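Local structure of glutaredoxin 1 (Francisella tularensis subsp. tularensis, 3MSZ) at residues W19-I29 against F75-L86. The protein probably works as a thiol-disulfide oxidoreductase of the glutaredoxin family, reducing protein disulfides, and binds glutathione. Residues are numbered along the deposited sequence; the frame is centred on the assembly and turned at random.
With GSH (glutathione), chain D.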
loop_
_atom_site.group_PDB
_atom_site.type_symbol
_atom_site.label_atom_id
_atom_site.label_comp_id
_atom_site.label_asym_id
_atom_site.label_seq_id
_atom_site.Cartn_x
_atom_site.Cartn_y
_atom_site.Cartn_z
ATOM N N TRP A 19 -7.929 0.314 -7.227
ATOM C CA TRP A 19 -7.745 -1.081 -7.649
ATOM C C TRP A 19 -7.175 -1.924 -6.513
ATOM O O TRP A 19 -7.520 -3.082 -6.359
ATOM C CB TRP A 19 -6.843 -1.225 -8.880
ATOM C CG TRP A 19 -7.268 -0.388 -10.044
ATOM C CD1 TRP A 19 -6.447 0.248 -10.938
ATOM C CD2 TRP A 19 -8.612 -0.056 -10.424
ATOM N NE1 TRP A 19 -7.203 0.952 -11.857
ATOM C CE2 TRP A 19 -8.535 0.757 -11.577
ATOM C CE3 TRP A 19 -9.883 -0.406 -9.931
ATOM C CZ2 TRP A 19 -9.676 1.257 -12.226
ATOM C CZ3 TRP A 19 -11.013 0.093 -10.584
ATOM C CH2 TRP A 19 -10.894 0.924 -11.704
ATOM N N ALA A 20 -6.289 -1.345 -5.730
ATOM C CA ALA A 20 -5.675 -2.091 -4.642
ATOM C C ALA A 20 -6.693 -2.415 -3.572
ATOM O O ALA A 20 -6.769 -3.561 -3.074
ATOM C CB ALA A 20 -4.474 -1.268 -4.028
ATOM N N LYS A 21 -7.445 -1.398 -3.159
ATOM C CA LYS A 21 -8.503 -1.582 -2.136
ATOM C C LYS A 21 -9.556 -2.573 -2.612
ATOM O O LYS A 21 -9.985 -3.452 -1.867
ATOM C CB LYS A 21 -9.161 -0.246 -1.799
ATOM C CG LYS A 21 -8.221 0.699 -1.057
ATOM C CD LYS A 21 -8.916 1.990 -0.631
ATOM C CE LYS A 21 -8.912 3.003 -1.771
ATOM N NZ LYS A 21 -9.557 4.297 -1.376
ATOM N N GLN A 22 -9.983 -2.407 -3.858
ATOM C CA GLN A 22 -10.958 -3.309 -4.452
ATOM C C GLN A 22 -10.489 -4.757 -4.405
ATOM O O GLN A 22 -11.284 -5.670 -4.163
ATOM C CB GLN A 22 -11.185 -2.917 -5.906
ATOM C CG GLN A 22 -12.122 -3.837 -6.616
ATOM C CD GLN A 22 -12.350 -3.402 -8.072
ATOM O OE1 GLN A 22 -13.398 -2.863 -8.413
ATOM N NE2 GLN A 22 -11.356 -3.627 -8.915
ATOM N N TRP A 23 -9.194 -4.973 -4.629
ATOM C CA TRP A 23 -8.658 -6.327 -4.555
ATOM C C TRP A 23 -8.830 -6.924 -3.148
ATOM O O TRP A 23 -9.244 -8.080 -2.983
ATOM C CB TRP A 23 -7.177 -6.368 -4.970
ATOM C CG TRP A 23 -6.648 -7.782 -5.082
ATOM C CD1 TRP A 23 -6.718 -8.604 -6.189
ATOM C CD2 TRP A 23 -6.021 -8.562 -4.047
ATOM N NE1 TRP A 23 -6.159 -9.831 -5.902
ATOM C CE2 TRP A 23 -5.714 -9.834 -4.604
ATOM C CE3 TRP A 23 -5.685 -8.313 -2.715
ATOM C CZ2 TRP A 23 -5.069 -10.854 -3.868
ATOM C CZ3 TRP A 23 -5.043 -9.341 -1.975
ATOM C CH2 TRP A 23 -4.755 -10.594 -2.561
ATOM N N PHE A 24 -8.475 -6.150 -2.133
ATOM C CA PHE A 24 -8.618 -6.614 -0.757
ATOM C C PHE A 24 -10.086 -6.868 -0.426
ATOM O O PHE A 24 -10.426 -7.901 0.162
ATOM C CB PHE A 24 -7.983 -5.617 0.219
ATOM C CG PHE A 24 -6.473 -5.663 0.203
ATOM C CD1 PHE A 24 -5.799 -6.785 0.687
ATOM C CD2 PHE A 24 -5.735 -4.614 -0.314
ATOM C CE1 PHE A 24 -4.401 -6.864 0.654
ATOM C CE2 PHE A 24 -4.335 -4.669 -0.333
ATOM C CZ PHE A 24 -3.672 -5.808 0.146
ATOM N N GLU A 25 -10.942 -5.924 -0.820
ATOM C CA GLU A 25 -12.388 -6.050 -0.611
ATOM C C GLU A 25 -13.002 -7.262 -1.320
ATOM O O GLU A 25 -13.863 -7.921 -0.759
ATOM C CB GLU A 25 -13.115 -4.756 -1.014
ATOM C CG GLU A 25 -12.868 -3.621 -0.007
ATOM C CD GLU A 25 -13.088 -2.214 -0.564
ATOM O OE1 GLU A 25 -13.068 -2.015 -1.804
ATOM O OE2 GLU A 25 -13.267 -1.293 0.262
ATOM N N GLU A 26 -12.574 -7.552 -2.545
ATOM C CA GLU A 26 -13.130 -8.685 -3.310
ATOM C C GLU A 26 -12.681 -9.997 -2.712
ATOM O O GLU A 26 -13.250 -11.057 -2.993
ATOM C CB GLU A 26 -12.757 -8.606 -4.813
ATOM C CG GLU A 26 -13.440 -7.411 -5.563
ATOM C CD GLU A 26 -15.006 -7.476 -5.557
ATOM O OE1 GLU A 26 -15.586 -8.579 -5.602
ATOM O OE2 GLU A 26 -15.664 -6.414 -5.503
ATOM N N ASN A 27 -11.691 -9.923 -1.832
ATOM C CA ASN A 27 -11.206 -11.113 -1.136
ATOM C C ASN A 27 -11.502 -11.094 0.377
ATOM O O ASN A 27 -10.944 -11.871 1.162
ATOM C CB ASN A 27 -9.716 -11.311 -1.431
ATOM C CG ASN A 27 -9.486 -11.762 -2.865
ATOM O OD1 ASN A 27 -9.694 -12.926 -3.178
ATOM N ND2 ASN A 27 -9.152 -10.822 -3.761
ATOM N N ASN A 28 -12.390 -10.186 0.765
ATOM C CA ASN A 28 -12.822 -10.074 2.142
ATOM C C ASN A 28 -11.647 -9.914 3.107
ATOM O O ASN A 28 -11.604 -10.547 4.170
ATOM C CB ASN A 28 -13.640 -11.295 2.534
ATOM C CG ASN A 28 -14.444 -11.055 3.792
ATOM O OD1 ASN A 28 -15.006 -9.973 3.958
ATOM N ND2 ASN A 28 -14.481 -12.049 4.699
ATOM N N ILE A 29 -10.690 -9.075 2.727
ATOM C CA ILE A 29 -9.539 -8.797 3.575
ATOM C C ILE A 29 -9.664 -7.362 4.080
ATOM O O ILE A 29 -9.716 -6.423 3.290
ATOM C CB ILE A 29 -8.221 -9.029 2.799
ATOM C CG1 ILE A 29 -8.090 -10.513 2.449
ATOM C CG2 ILE A 29 -6.993 -8.518 3.595
ATOM C CD1 ILE A 29 -6.921 -10.819 1.530
ATOM N N PHE A 75 0.421 -1.496 -6.770
ATOM C CA PHE A 75 -0.570 -2.438 -7.256
ATOM C C PHE A 75 0.009 -3.606 -8.094
ATOM O O PHE A 75 -0.409 -4.750 -7.954
ATOM C CB PHE A 75 -1.614 -1.679 -8.061
ATOM C CG PHE A 75 -2.712 -2.537 -8.521
ATOM C CD1 PHE A 75 -2.895 -2.789 -9.873
ATOM C CD2 PHE A 75 -3.561 -3.115 -7.604
ATOM C CE1 PHE A 75 -3.943 -3.597 -10.299
ATOM C CE2 PHE A 75 -4.587 -3.949 -8.020
ATOM C CZ PHE A 75 -4.780 -4.177 -9.371
ATOM N N THR A 76 0.971 -3.301 -8.963
ATOM C CA THR A 76 1.687 -4.329 -9.702
ATOM C C THR A 76 2.243 -5.380 -8.777
ATOM O O THR A 76 2.084 -6.572 -9.028
ATOM C CB THR A 76 2.824 -3.720 -10.521
ATOM O OG1 THR A 76 2.245 -2.913 -11.550
ATOM C CG2 THR A 76 3.726 -4.815 -11.150
ATOM N N GLU A 77 2.879 -4.953 -7.686
ATOM C CA GLU A 77 3.448 -5.928 -6.771
ATOM C C GLU A 77 2.373 -6.720 -6.063
ATOM O O GLU A 77 2.550 -7.914 -5.804
ATOM C CB GLU A 77 4.389 -5.302 -5.750
ATOM C CG GLU A 77 5.703 -4.825 -6.332
ATOM C CD GLU A 77 5.605 -3.405 -6.926
ATOM O OE1 GLU A 77 4.518 -2.772 -6.848
ATOM O OE2 GLU A 77 6.625 -2.918 -7.461
ATOM N N LEU A 78 1.264 -6.062 -5.728
ATOM C CA LEU A 78 0.165 -6.757 -5.067
ATOM C C LEU A 78 -0.296 -7.912 -5.950
ATOM O O LEU A 78 -0.408 -9.051 -5.506
ATOM C CB LEU A 78 -0.998 -5.799 -4.811
ATOM C CG LEU A 78 -2.243 -6.361 -4.118
ATOM C CD1 LEU A 78 -1.901 -6.883 -2.726
ATOM C CD2 LEU A 78 -3.330 -5.280 -4.042
ATOM N N LYS A 79 -0.564 -7.614 -7.206
ATOM C CA LYS A 79 -1.066 -8.643 -8.110
ATOM C C LYS A 79 -0.040 -9.750 -8.320
ATOM O O LYS A 79 -0.404 -10.935 -8.381
ATOM C CB LYS A 79 -1.478 -8.029 -9.439
ATOM C CG LYS A 79 -2.715 -7.167 -9.318
ATOM C CD LYS A 79 -3.880 -7.970 -8.724
ATOM C CE LYS A 79 -4.767 -8.561 -9.844
ATOM N NZ LYS A 79 -5.175 -9.968 -9.557
ATOM N N ALA A 80 1.236 -9.367 -8.434
ATOM C CA ALA A 80 2.312 -10.354 -8.578
ATOM C C ALA A 80 2.297 -11.353 -7.434
ATOM O O ALA A 80 2.655 -12.504 -7.616
ATOM C CB ALA A 80 3.670 -9.686 -8.655
ATOM N N ASN A 81 1.888 -10.906 -6.252
ATOM C CA ASN A 81 1.844 -11.783 -5.091
ATOM C C ASN A 81 0.448 -12.238 -4.682
ATOM O O ASN A 81 0.267 -12.706 -3.552
ATOM C CB ASN A 81 2.495 -11.086 -3.905
ATOM C CG ASN A 81 3.954 -10.819 -4.136
ATOM O OD1 ASN A 81 4.796 -11.692 -3.922
ATOM N ND2 ASN A 81 4.271 -9.612 -4.582
ATOM N N ALA A 82 -0.525 -12.110 -5.585
ATOM C CA ALA A 82 -1.905 -12.387 -5.225
ATOM C C ALA A 82 -2.056 -13.780 -4.624
ATOM O O ALA A 82 -2.675 -13.948 -3.569
ATOM C CB ALA A 82 -2.824 -12.211 -6.420
ATOM N N ASP A 83 -1.484 -14.782 -5.281
ATOM C CA ASP A 83 -1.623 -16.158 -4.783
ATOM C C ASP A 83 -1.083 -16.347 -3.350
ATOM O O ASP A 83 -1.745 -16.982 -2.523
ATOM C CB ASP A 83 -0.991 -17.178 -5.752
ATOM C CG ASP A 83 -1.815 -17.385 -7.045
ATOM O OD1 ASP A 83 -2.948 -16.851 -7.168
ATOM O OD2 ASP A 83 -1.313 -18.097 -7.949
ATOM N N LYS A 84 0.097 -15.793 -3.043
ATOM C CA LYS A 84 0.688 -15.977 -1.705
ATOM C C LYS A 84 -0.085 -15.241 -0.604
ATOM O O LYS A 84 -0.307 -15.770 0.475
ATOM C CB LYS A 84 2.151 -15.544 -1.677
ATOM C CG LYS A 84 2.768 -15.499 -0.255
ATOM C CD LYS A 84 2.782 -16.881 0.440
ATOM C CE LYS A 84 3.609 -16.869 1.734
ATOM N NZ LYS A 84 3.849 -18.235 2.333
ATOM N N ILE A 85 -0.493 -14.012 -0.879
ATOM C CA ILE A 85 -1.274 -13.244 0.080
ATOM C C ILE A 85 -2.608 -13.929 0.418
ATOM O O ILE A 85 -3.075 -13.855 1.565
ATOM C CB ILE A 85 -1.527 -11.808 -0.450
ATOM C CG1 ILE A 85 -0.185 -11.096 -0.654
ATOM C CG2 ILE A 85 -2.432 -11.024 0.493
ATOM C CD1 ILE A 85 -0.244 -9.951 -1.655
ATOM N N LEU A 86 -3.220 -14.589 -0.572
ATOM C CA LEU A 86 -4.464 -15.330 -0.331
ATOM C C LEU A 86 -4.216 -16.668 0.372
ATOM O O LEU A 86 -5.159 -17.369 0.727
ATOM C CB LEU A 86 -5.255 -15.557 -1.623
ATOM C CG LEU A 86 -5.718 -14.328 -2.398
ATOM C CD1 LEU A 86 -6.565 -14.753 -3.597
ATOM C CD2 LEU A 86 -6.486 -13.359 -1.494
HETATM N N1 GSH D . 6.621 0.734 -13.145
HETATM C CA1 GSH D . 5.529 0.996 -12.222
HETATM C C1 GSH D . 5.643 2.312 -11.485
HETATM O O11 GSH D . 6.688 2.603 -10.853
HETATM O O12 GSH D . 4.674 3.127 -11.490
HETATM C CB1 GSH D . 4.186 1.067 -12.932
HETATM C CG1 GSH D . 3.263 1.196 -11.720
HETATM C CD1 GSH D . 1.832 1.079 -12.059
HETATM O OE1 GSH D . 1.382 0.033 -12.899
HETATM N N2 GSH D . 1.122 2.025 -11.458
HETATM C CA2 GSH D . 1.495 2.355 -10.106
HETATM C C2 GSH D . 1.286 1.201 -9.187
HETATM O O2 GSH D . 0.912 1.425 -7.830
HETATM C CB2 GSH D . 0.641 3.508 -9.632
HETATM S SG2 GSH D . 1.497 5.087 -9.843
HETATM N N3 GSH D . 1.461 -0.018 -9.744
HETATM C CA3 GSH D . 2.424 -0.930 -9.180
HETATM C C3 GSH D . 3.797 -0.301 -8.930
HETATM O O31 GSH D . 4.178 0.780 -9.441
HETATM O O32 GSH D . 4.624 -0.844 -8.184
#
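Phe75, at the start of helix 75-80, sets its ring against Trp19 and Ala20. The CB of Trp19 lies over one ring face, 3.8 Å from the centroid of the Phe75 ring, as a CH-pi contact. The five-membered ring of the Trp19 indole turns an edge toward the face of Phe75, with the planes at 54°. Lys79 CG lies over the opposite face, toward the rim, so the phenyl has an aliphatic carbon on each face. With CG anti to the backbone N (chi1 -176°), the ring of Phe75 reaches helix 15-26, while its backbone N donates a nearly straight bond to the bound glutathione, 3.1 Å from N to O2. Leu78 comes next and splits its branches. Its CD1 meets the CZ of Phe24 at 3.5 Å, and its CD2 packs against Ala20, Phe24 CE2 and Trp23. Ile65 of strand 64-67 touches Ala20, Phe24 and Leu78. Trp23 is the knob of the contact, set among Leu78, Lys79, Ala82 and Ile85. Lys79 bends along its chain and lays CD and NZ beside the pyrrole side of the indole. Ala82 CB touches Trp23 CZ2 at 3.7 Å, and Ile85 brings CG2 to the ring edge near CH2. At the far end, Leu86 CD2 is 3.4 Å from Trp23 CH2 and also touches Ile29 CD1 and the Asn27 amide. Asn27 ND2 lies over the centre of the indole face opposite Leu78, held there by a 2.9 Å bond to Trp23 O. The contact thus joins helix 15-26 to helices 75-80 and 82-85 on one side of the thioredoxin-fold sheet; segments 19-26 and 75-80 run at 26°. Its chemistry is mainly apolar and aromatic, so shape and burial, rather than paired charges, set how the helix that binds glutathione through Phe75 N sits against helix 15-26.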